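Local coordinates for MUTM (fpg) protein (Thermus thermophilus, PDB 1EE8) that belongs to the Fpg (MutM) family, which joins a beta-rich N-terminal domain to a helical H2TH domain and a zinc finger, at residues E5-T8 with T9-L13; G222-Q225 with T226-V230; L190-A193 with L194-L198; F130-P133 with G134-G138. All coordinates share one frame; numbering follows the deposited sequence.

Contact 1 (E5-T8 with T9-L13); sequences EVET and TRRRL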
loop_
_atom_site.group_PDB
_atom_site.type_symbol
_atom_site.label_atom_id
_atom_site.label_comp_id
_atom_site.label_asym_id
_atom_site.label_seq_id
_atom_site.Cartn_x
_atom_site.Cartn_y
_atom_site.Cartn_z
ATOM N N GLU A 5 4.863 19.271 22.073
ATOM C CA GLU A 5 4.281 19.767 20.827
ATOM C C GLU A 5 3.503 18.668 20.094
ATOM O O GLU A 5 2.417 18.912 19.561
ATOM C CB GLU A 5 5.372 20.309 19.889
ATOM C CG GLU A 5 6.085 21.558 20.408
ATOM C CD GLU A 5 6.886 21.296 21.676
ATOM O OE1 GLU A 5 6.855 22.153 22.586
ATOM O OE2 GLU A 5 7.555 20.241 21.754
ATOM N N VAL A 6 4.063 17.464 20.066
ATOM C CA VAL A 6 3.417 16.352 19.383
ATOM C C VAL A 6 2.130 15.966 20.100
ATOM O O VAL A 6 1.116 15.691 19.458
ATOM C CB VAL A 6 4.364 15.139 19.294
ATOM C CG1 VAL A 6 3.686 13.992 18.554
ATOM C CG2 VAL A 6 5.647 15.551 18.573
ATOM N N GLU A 7 2.164 15.969 21.430
ATOM C CA GLU A 7 0.983 15.630 22.215
ATOM C C GLU A 7 -0.096 16.674 21.972
ATOM O O GLU A 7 -1.274 16.344 21.837
ATOM C CB GLU A 7 1.333 15.571 23.702
ATOM C CG GLU A 7 0.179 15.159 24.620
ATOM C CD GLU A 7 -0.431 13.801 24.264
ATOM O OE1 GLU A 7 0.325 12.848 23.987
ATOM O OE2 GLU A 7 -1.674 13.687 24.278
ATOM N N THR A 8 0.302 17.941 21.911
ATOM C CA THR A 8 -0.664 19.000 21.659
ATOM C C THR A 8 -1.303 18.790 20.287
ATOM O O THR A 8 -2.489 19.034 20.105
ATOM C CB THR A 8 -0.003 20.390 21.714
ATOM O OG1 THR A 8 0.510 20.613 23.032
ATOM C CG2 THR A 8 -1.017 21.478 21.389
ATOM N N THR A 9 -0.508 18.338 19.324
ATOM C CA THR A 9 -1.011 18.086 17.984
ATOM C C THR A 9 -2.031 16.945 18.045
ATOM O O THR A 9 -3.120 17.033 17.464
ATOM C CB THR A 9 0.152 17.723 17.035
ATOM O OG1 THR A 9 1.010 18.867 16.886
ATOM C CG2 THR A 9 -0.368 17.298 15.671
ATOM N N ARG A 10 -1.683 15.886 18.771
ATOM C CA ARG A 10 -2.567 14.735 18.928
ATOM C C ARG A 10 -3.905 15.182 19.505
ATOM O O ARG A 10 -4.956 14.910 18.936
ATOM C CB ARG A 10 -1.926 13.697 19.858
ATOM C CG ARG A 10 -2.882 12.625 20.369
ATOM C CD ARG A 10 -2.176 11.585 21.239
ATOM N NE ARG A 10 -3.117 10.600 21.776
ATOM C CZ ARG A 10 -3.814 10.759 22.897
ATOM N NH1 ARG A 10 -3.673 11.863 23.625
ATOM N NH2 ARG A 10 -4.684 9.829 23.274
ATOM N N ARG A 11 -3.860 15.878 20.634
ATOM C CA ARG A 11 -5.077 16.359 21.284
ATOM C C ARG A 11 -5.892 17.306 20.414
ATOM O O ARG A 11 -7.118 17.246 20.416
ATOM C CB ARG A 11 -4.728 17.028 22.616
ATOM C CG ARG A 11 -4.071 16.057 23.592
ATOM C CD ARG A 11 -3.712 16.694 24.922
ATOM N NE ARG A 11 -3.137 15.690 25.815
ATOM C CZ ARG A 11 -2.982 15.847 27.125
ATOM N NH1 ARG A 11 -3.358 16.974 27.710
ATOM N NH2 ARG A 11 -2.457 14.870 27.846
ATOM N N ARG A 12 -5.227 18.171 19.656
ATOM C CA ARG A 12 -5.950 19.103 18.799
ATOM C C ARG A 12 -6.609 18.415 17.608
ATOM O O ARG A 12 -7.724 18.755 17.224
ATOM C CB ARG A 12 -5.019 20.201 18.285
ATOM C CG ARG A 12 -4.482 21.111 19.370
ATOM C CD ARG A 12 -5.608 21.855 20.075
ATOM N NE ARG A 12 -5.084 22.816 21.039
ATOM C CZ ARG A 12 -5.824 23.718 21.675
ATOM N NH1 ARG A 12 -7.130 23.783 21.450
ATOM N NH2 ARG A 12 -5.255 24.562 22.530
ATOM N N LEU A 13 -5.920 17.442 17.028
ATOM C CA LEU A 13 -6.457 16.742 15.871
ATOM C C LEU A 13 -7.538 15.706 16.161
ATOM O O LEU A 13 -8.460 15.551 15.369
ATOM C CB LEU A 13 -5.326 16.063 15.083
ATOM C CG LEU A 13 -4.272 16.927 14.391
ATOM C CD1 LEU A 13 -3.307 16.020 13.633
ATOM C CD2 LEU A 13 -4.930 17.914 13.442
#

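Contact 2 (G222-Q225 with T226-V230); sequences GGFQ and TRHAV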
loop_
_atom_site.group_PDB
_atom_site.type_symbol
_atom_site.label_atom_id
_atom_site.label_comp_id
_atom_site.label_asym_id
_atom_site.label_seq_id
_atom_site.Cartn_x
_atom_site.Cartn_y
_atom_site.Cartn_z
ATOM N N GLY A 222 2.143 28.067 20.714
ATOM C CA GLY A 222 2.076 27.421 22.012
ATOM C C GLY A 222 2.277 28.501 23.060
ATOM O O GLY A 222 2.404 29.676 22.712
ATOM N N GLY A 223 2.325 28.127 24.334
ATOM C CA GLY A 223 2.505 29.137 25.360
ATOM C C GLY A 223 3.447 28.770 26.492
ATOM O O GLY A 223 3.426 29.416 27.541
ATOM N N PHE A 224 4.275 27.748 26.295
ATOM C CA PHE A 224 5.204 27.334 27.347
ATOM C C PHE A 224 6.502 28.115 27.289
ATOM O O PHE A 224 7.240 28.171 28.275
ATOM C CB PHE A 224 5.515 25.835 27.250
ATOM C CG PHE A 224 6.345 25.315 28.395
ATOM C CD1 PHE A 224 7.708 25.080 28.239
ATOM C CD2 PHE A 224 5.764 25.080 29.637
ATOM C CE1 PHE A 224 8.483 24.621 29.307
ATOM C CE2 PHE A 224 6.524 24.622 30.710
ATOM C CZ PHE A 224 7.888 24.391 30.546
ATOM N N GLN A 225 6.782 28.722 26.140
ATOM C CA GLN A 225 8.009 29.492 25.980
ATOM C C GLN A 225 8.123 30.616 27.009
ATOM O O GLN A 225 9.219 31.120 27.261
ATOM C CB GLN A 225 8.116 30.062 24.555
ATOM C CG GLN A 225 7.023 31.050 24.147
ATOM C CD GLN A 225 5.764 30.367 23.632
ATOM O OE1 GLN A 225 5.638 29.146 23.689
ATOM N NE2 GLN A 225 4.822 31.162 23.127
ATOM N N THR A 226 6.996 31.002 27.607
ATOM C CA THR A 226 6.988 32.058 28.617
ATOM C C THR A 226 7.517 31.507 29.936
ATOM O O THR A 226 7.925 32.264 30.820
ATOM C CB THR A 226 5.566 32.628 28.846
ATOM O OG1 THR A 226 4.718 31.613 29.397
ATOM C CG2 THR A 226 4.968 33.114 27.524
ATOM N N ARG A 227 7.514 30.182 30.060
ATOM C CA ARG A 227 8.003 29.514 31.261
ATOM C C ARG A 227 9.466 29.096 31.092
ATOM O O ARG A 227 10.080 28.588 32.032
ATOM C CB ARG A 227 7.166 28.265 31.564
ATOM C CG ARG A 227 5.674 28.503 31.800
ATOM C CD ARG A 227 5.408 29.230 33.106
ATOM N NE ARG A 227 4.027 29.064 33.555
ATOM C CZ ARG A 227 3.505 27.909 33.964
ATOM N NH1 ARG A 227 4.247 26.809 33.984
ATOM N NH2 ARG A 227 2.236 27.847 34.349
ATOM N N HIS A 228 10.021 29.290 29.897
ATOM C CA HIS A 228 11.412 28.917 29.652
ATOM C C HIS A 228 12.369 29.685 30.551
ATOM O O HIS A 228 12.311 30.913 30.638
ATOM C CB HIS A 228 11.799 29.161 28.193
ATOM C CG HIS A 228 11.165 28.202 27.234
ATOM N ND1 HIS A 228 11.457 28.196 25.888
ATOM C CD2 HIS A 228 10.241 27.231 27.424
ATOM C CE1 HIS A 228 10.737 27.264 25.289
ATOM N NE2 HIS A 228 9.991 26.664 26.199
ATOM N N ALA A 229 13.258 28.948 31.208
ATOM C CA ALA A 229 14.229 29.544 32.107
ATOM C C ALA A 229 15.571 29.749 31.423
ATOM O O ALA A 229 16.224 30.771 31.627
ATOM C CB ALA A 229 14.409 28.661 33.339
ATOM N N VAL A 230 15.977 28.782 30.606
ATOM C CA VAL A 230 17.265 28.872 29.937
ATOM C C VAL A 230 17.254 28.615 28.432
ATOM O O VAL A 230 18.072 29.179 27.704
ATOM C CB VAL A 230 18.282 27.905 30.589
ATOM C CG1 VAL A 230 18.458 28.253 32.070
ATOM C CG2 VAL A 230 17.810 26.463 30.431
HETATM O O HOH W 1 11.076 32.717 28.675
#

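Contact 3 (L190-A193 with L194-L198); sequences LYRA and LREVL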
loop_
_atom_site.group_PDB
_atom_site.type_symbol
_atom_site.label_atom_id
_atom_site.label_comp_id
_atom_site.label_asym_id
_atom_site.label_seq_id
_atom_site.Cartn_x
_atom_site.Cartn_y
_atom_site.Cartn_z
ATOM N N LEU A 190 15.938 15.286 39.070
ATOM C CA LEU A 190 15.857 15.289 37.617
ATOM C C LEU A 190 14.612 14.529 37.155
ATOM O O LEU A 190 13.955 14.917 36.183
ATOM C CB LEU A 190 17.121 14.661 37.027
ATOM C CG LEU A 190 17.247 14.677 35.500
ATOM C CD1 LEU A 190 16.974 16.080 34.976
ATOM C CD2 LEU A 190 18.635 14.214 35.098
ATOM N N TYR A 191 14.287 13.453 37.865
ATOM C CA TYR A 191 13.118 12.633 37.552
ATOM C C TYR A 191 11.850 13.456 37.693
ATOM O O TYR A 191 10.994 13.458 36.814
ATOM C CB TYR A 191 13.049 11.429 38.502
ATOM C CG TYR A 191 11.802 10.575 38.362
ATOM C CD1 TYR A 191 11.676 9.645 37.328
ATOM C CD2 TYR A 191 10.745 10.703 39.261
ATOM C CE1 TYR A 191 10.528 8.863 37.194
ATOM C CE2 TYR A 191 9.596 9.930 39.140
ATOM C CZ TYR A 191 9.493 9.010 38.104
ATOM O OH TYR A 191 8.362 8.231 37.988
ATOM N N ARG A 192 11.741 14.162 38.811
ATOM C CA ARG A 192 10.575 14.984 39.099
ATOM C C ARG A 192 10.490 16.214 38.187
ATOM O O ARG A 192 9.417 16.551 37.667
ATOM C CB ARG A 192 10.629 15.412 40.568
ATOM C CG ARG A 192 9.455 16.237 41.046
ATOM C CD ARG A 192 9.601 16.534 42.538
ATOM N NE ARG A 192 8.731 17.624 42.972
ATOM C CZ ARG A 192 8.717 18.116 44.205
ATOM N NH1 ARG A 192 9.530 17.612 45.128
ATOM N NH2 ARG A 192 7.896 19.111 44.518
ATOM N N ALA A 193 11.621 16.884 37.998
ATOM C CA ALA A 193 11.659 18.075 37.152
ATOM C C ALA A 193 11.252 17.743 35.714
ATOM O O ALA A 193 10.472 18.461 35.088
ATOM C CB ALA A 193 13.057 18.676 37.170
ATOM N N LEU A 194 11.790 16.647 35.197
ATOM C CA LEU A 194 11.490 16.224 33.838
ATOM C C LEU A 194 9.989 16.015 33.642
ATOM O O LEU A 194 9.414 16.474 32.658
ATOM C CB LEU A 194 12.240 14.927 33.532
ATOM C CG LEU A 194 12.296 14.450 32.086
ATOM C CD1 LEU A 194 12.751 15.582 31.172
ATOM C CD2 LEU A 194 13.265 13.274 31.997
ATOM N N ARG A 195 9.360 15.324 34.587
ATOM C CA ARG A 195 7.934 15.051 34.505
ATOM C C ARG A 195 7.069 16.308 34.631
ATOM O O ARG A 195 6.058 16.441 33.935
ATOM C CB ARG A 195 7.544 14.024 35.574
ATOM C CG ARG A 195 8.459 12.794 35.583
ATOM C CD ARG A 195 7.835 11.636 36.341
ATOM N NE ARG A 195 6.643 11.160 35.650
ATOM C CZ ARG A 195 5.946 10.085 36.000
ATOM N NH1 ARG A 195 6.317 9.361 37.047
ATOM N NH2 ARG A 195 4.886 9.728 35.292
ATOM N N GLU A 196 7.472 17.229 35.502
ATOM C CA GLU A 196 6.727 18.478 35.703
ATOM C C GLU A 196 6.804 19.393 34.488
ATOM O O GLU A 196 5.805 19.975 34.073
ATOM C CB GLU A 196 7.274 19.253 36.898
ATOM C CG GLU A 196 7.164 18.567 38.234
ATOM C CD GLU A 196 7.730 19.430 39.345
ATOM O OE1 GLU A 196 7.207 20.548 39.552
ATOM O OE2 GLU A 196 8.700 18.999 40.002
ATOM N N VAL A 197 8.003 19.541 33.934
ATOM C CA VAL A 197 8.182 20.405 32.773
ATOM C C VAL A 197 7.373 19.899 31.587
ATOM O O VAL A 197 6.718 20.674 30.895
ATOM C CB VAL A 197 9.675 20.514 32.374
ATOM C CG1 VAL A 197 9.821 21.318 31.092
ATOM C CG2 VAL A 197 10.455 21.188 33.486
ATOM N N LEU A 198 7.403 18.594 31.359
ATOM C CA LEU A 198 6.663 18.026 30.242
ATOM C C LEU A 198 5.172 18.208 30.471
ATOM O O LEU A 198 4.449 18.648 29.577
ATOM C CB LEU A 198 7.005 16.541 30.076
ATOM C CG LEU A 198 8.434 16.216 29.618
ATOM C CD1 LEU A 198 8.617 14.692 29.554
ATOM C CD2 LEU A 198 8.700 16.835 28.241
#

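Contact 4 (F130-P133 with G134-G138); sequences FAFP and GFFRG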
loop_
_atom_site.group_PDB
_atom_site.type_symbol
_atom_site.label_atom_id
_atom_site.label_comp_id
_atom_site.label_asym_id
_atom_site.label_seq_id
_atom_site.Cartn_x
_atom_site.Cartn_y
_atom_site.Cartn_z
ATOM N N PHE A 130 6.818 5.093 33.523
ATOM C CA PHE A 130 8.079 5.806 33.707
ATOM C C PHE A 130 8.369 5.772 35.209
ATOM O O PHE A 130 7.810 6.570 35.971
ATOM C CB PHE A 130 7.948 7.254 33.227
ATOM C CG PHE A 130 9.237 8.030 33.274
ATOM C CD1 PHE A 130 9.271 9.317 33.798
ATOM C CD2 PHE A 130 10.417 7.476 32.790
ATOM C CE1 PHE A 130 10.460 10.038 33.841
ATOM C CE2 PHE A 130 11.606 8.187 32.830
ATOM C CZ PHE A 130 11.630 9.471 33.357
ATOM N N ALA A 131 9.238 4.848 35.621
ATOM C CA ALA A 131 9.583 4.666 37.032
ATOM C C ALA A 131 11.015 5.055 37.384
ATOM O O ALA A 131 11.935 4.893 36.581
ATOM C CB ALA A 131 9.329 3.217 37.437
ATOM N N PHE A 132 11.197 5.540 38.610
ATOM C CA PHE A 132 12.504 5.985 39.078
ATOM C C PHE A 132 13.600 4.913 39.129
ATOM O O PHE A 132 14.743 5.168 38.736
ATOM C CB PHE A 132 12.361 6.657 40.450
ATOM C CG PHE A 132 13.649 7.201 40.987
ATOM C CD1 PHE A 132 14.354 6.514 41.969
ATOM C CD2 PHE A 132 14.192 8.368 40.460
ATOM C CE1 PHE A 132 15.585 6.976 42.416
ATOM C CE2 PHE A 132 15.422 8.838 40.898
ATOM C CZ PHE A 132 16.124 8.143 41.877
ATOM N N PRO A 133 13.278 3.704 39.621
ATOM C CA PRO A 133 14.302 2.656 39.682
ATOM C C PRO A 133 14.983 2.450 38.329
ATOM O O PRO A 133 16.212 2.492 38.227
ATOM C CB PRO A 133 13.508 1.431 40.133
ATOM C CG PRO A 133 12.467 2.043 41.038
ATOM C CD PRO A 133 12.015 3.241 40.220
ATOM N N GLY A 134 14.176 2.230 37.295
ATOM C CA GLY A 134 14.715 2.030 35.961
ATOM C C GLY A 134 15.463 3.261 35.486
ATOM O O GLY A 134 16.575 3.163 34.958
ATOM N N PHE A 135 14.854 4.428 35.682
ATOM C CA PHE A 135 15.464 5.690 35.280
ATOM C C PHE A 135 16.819 5.850 35.952
ATOM O O PHE A 135 17.828 6.104 35.289
ATOM C CB PHE A 135 14.542 6.864 35.649
ATOM C CG PHE A 135 15.137 8.219 35.360
ATOM C CD1 PHE A 135 15.541 9.053 36.401
ATOM C CD2 PHE A 135 15.310 8.653 34.046
ATOM C CE1 PHE A 135 16.110 10.305 36.140
ATOM C CE2 PHE A 135 15.878 9.900 33.771
ATOM C CZ PHE A 135 16.278 10.727 34.823
ATOM N N PHE A 136 16.842 5.683 37.271
ATOM C CA PHE A 136 18.076 5.805 38.033
ATOM C C PHE A 136 19.109 4.794 37.529
ATOM O O PHE A 136 20.254 5.158 37.248
ATOM C CB PHE A 136 17.788 5.600 39.531
ATOM C CG PHE A 136 18.985 5.812 40.419
ATOM C CD1 PHE A 136 19.838 6.894 40.218
ATOM C CD2 PHE A 136 19.249 4.943 41.471
ATOM C CE1 PHE A 136 20.937 7.106 41.051
ATOM C CE2 PHE A 136 20.345 5.146 42.311
ATOM C CZ PHE A 136 21.191 6.229 42.101
ATOM N N ARG A 137 18.705 3.531 37.401
ATOM C CA ARG A 137 19.616 2.499 36.908
ATOM C C ARG A 137 20.156 2.883 35.535
ATOM O O ARG A 137 21.342 2.692 35.243
ATOM C CB ARG A 137 18.904 1.143 36.814
ATOM C CG ARG A 137 19.750 0.064 36.134
ATOM C CD ARG A 137 19.164 -1.350 36.267
ATOM N NE ARG A 137 17.777 -1.462 35.816
ATOM C CZ ARG A 137 16.712 -1.215 36.579
ATOM N NH1 ARG A 137 16.863 -0.836 37.843
ATOM N NH2 ARG A 137 15.493 -1.348 36.080
ATOM N N GLY A 138 19.278 3.430 34.698
ATOM C CA GLY A 138 19.676 3.836 33.363
ATOM C C GLY A 138 20.751 4.899 33.383
ATOM O O GLY A 138 21.585 4.973 32.480
#

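Contact 1 (E5-T8 with T9-L13)
E7 meets R10 and R11 one turn further along the same helix, and a single carboxylate oxygen receives both of them. R10 NH1 donates to E7 OE2 at 2.8 Å, using the syn lone pair, the side of the other oxygen. R11 NE reaches that same E7 OE2 at 2.9 Å on its anti side, somewhat out of the carboxylate plane. The two arginines thus grip one oxygen from different sides, while E7 OE1 is taken by R49 in a further salt bridge; three positive groups probably stabilise the ionised acid. E7 can turn back toward its partners because its chain bends at CG (chi2 57°), whereas R10 is extended and runs alongside it. R11 is also extended, and its guanidinium plane stands at 77° to the carboxylate.

Among apolar contacts, T8 CG2 lies 4.0 Å from R12 CG, the two side chains running side by side. V6, T9 and R10 also touch L54 on strand 53-58. T8 OG1 is held by the carbonyl of P4.

The backbone supplies regular i to i+4 bonds, 2.9 to 3.0 Å long: T9 N to E5 O, R10 N to V6 O, R11 N to E7 O and R12 N to T8 O. This is an i to i+3 and i to i+4 salt-bridge network on an alpha helix, here helix 3-17 of the family's N-terminal domain.

Contact 2 (G222-Q225 with T226-V230)
T226 folds back over G223, with its OG1 3.2 Å from G223 O, although that hydroxyl proton has another acceptor within reach. OG1 stands between the backbone nitrogen and carbonyl carbon of its own residue (chi1 65°), which turns it toward G223 O.

At R227 the chain closes on itself: R227 N donates to F224 O at 2.7 Å. Its CB sits over one face of the F224 ring, toward the rim, in a CH-pi contact 4.0 Å from the ring centroid. The rest of R227 bends away at CG (chi2 -70°), and its guanidinium pairs with E200 of helix 184-203. This first closure and the next are successive type I turns, F224 to R227 and Q225 to H228, in the long loop between helix 184-203 and the zinc-finger hairpin.

H228 N makes the second, weak bond to Q225 O. Its imidazole lies flat over the backbone, with Q225 CA above the ring centre at 3.4 Å. F224 CD1 comes to the edge of that imidazole, 3.4 Å from H228 CD2; the two rings meet rim to rim, their planes 64° apart. NE2 of H228 is bonded to S207. A water donates both to Q225 O (2.8 Å) and to H228 O (2.9 Å), bridging the turn to the departing chain, where the backbone nitrogens of A229 and V230 reach the carboxylate of E166.

Contact 3 (L190-A193 with L194-L198)
R195 lays its side chain alongside Y191, and its CD sits over one face of the phenol ring, offset toward the rim, 3.9 Å from the ring centroid in a CH-pi contact. A bend at chi3 (66°) swings the guanidinium round toward the hydroxyl end, where R195 NH1 lies 2.5 Å from Y191 OH; the bond is weak and poorly angled, and its short length is doubtful. The planes of ring and guanidinium stand at 73°. On a neighbouring flank R192, fully extended, crosses E196 in a loose salt bridge, NE to OE2 at 3.3 Å.

The backbone bond E196 N to R192 O, 3.0 Å, spans this second pair, and L194 N to L190 O and V197 N to A193 O, both 2.9 Å, continue the helix around it. All belong to helix 184-203 of the H2TH (helix-two-turn-helix) domain, a helix with a polar flank and a buried one. On the buried flank L190 touches L168 of helix 161-170 and L150 of helix 146-152, while V197 packs on Y163. Further out, the loop before helix 132-140 fixes the tyrosine: the carbonyl of F130 bonds Y191 OH, and the F130 ring meets the Y191 ring with planes about 30° apart.

Contact 4 (F130-P133 with G134-G138)
F130 points an edge at the face of F135, in an offset T-shaped pair with ring centroids 5.6 Å apart and planes at 72°. The closest approach is F130 CZ to F135 CD2, 3.8 Å. F130 itself is still in the loop, so this pair ties the incoming chain to the first turn of the helix.

A131 occupies the N-cap position. Its carbonyl oxygen accepts from F135 N at 3.1 Å, and this is the first i to i+4 bond of helix 132-140.

F132 opens the helix, and its carbonyl takes F136 N. The two phenyl groups run side by side in the same direction, nearly parallel (9°) but displaced past one another, with little face-to-face stacking. What covers the F132 face is instead F136 CB, which lies 4.0 Å from the ring centroid. Both chains start with CG anti to the backbone nitrogen (chi1 -177° in F132), which explains their common heading one turn apart. The edge of F135 is touched more loosely by F132 CD2.

P133, in the first turn, has no N-H to donate, but its oxygen receives R137 N at 2.8 Å.

Helix 132-140 leans with this face on helix 184-203: F132 touches E184 and R188, F136 touches E184 and A187, and F130, ahead of the cap, also faces that helix.

Along the chain the order is contact 1, contact 4, contact 3, contact 2. Contact 1 lies on helix 3-17 of the N-terminal domain, whereas contacts 3 and 4 both belong to the H2TH domain, on helices 184-203 and 132-140; their centres are about 13 Å apart and they touch. Contact 2, in the loop leading toward the zinc finger, packs on contact 3 through F224 CZ and V197 CG1, 3.7 Å apart. Helix 184-203 thus carries contact 3 and is packed on by contacts 2 and 4, linking the H2TH helices to that loop. Contact 1 touches none of the others; contact 2 comes nearest, about 18 Å away between centres and about 6 Å between nearest atoms.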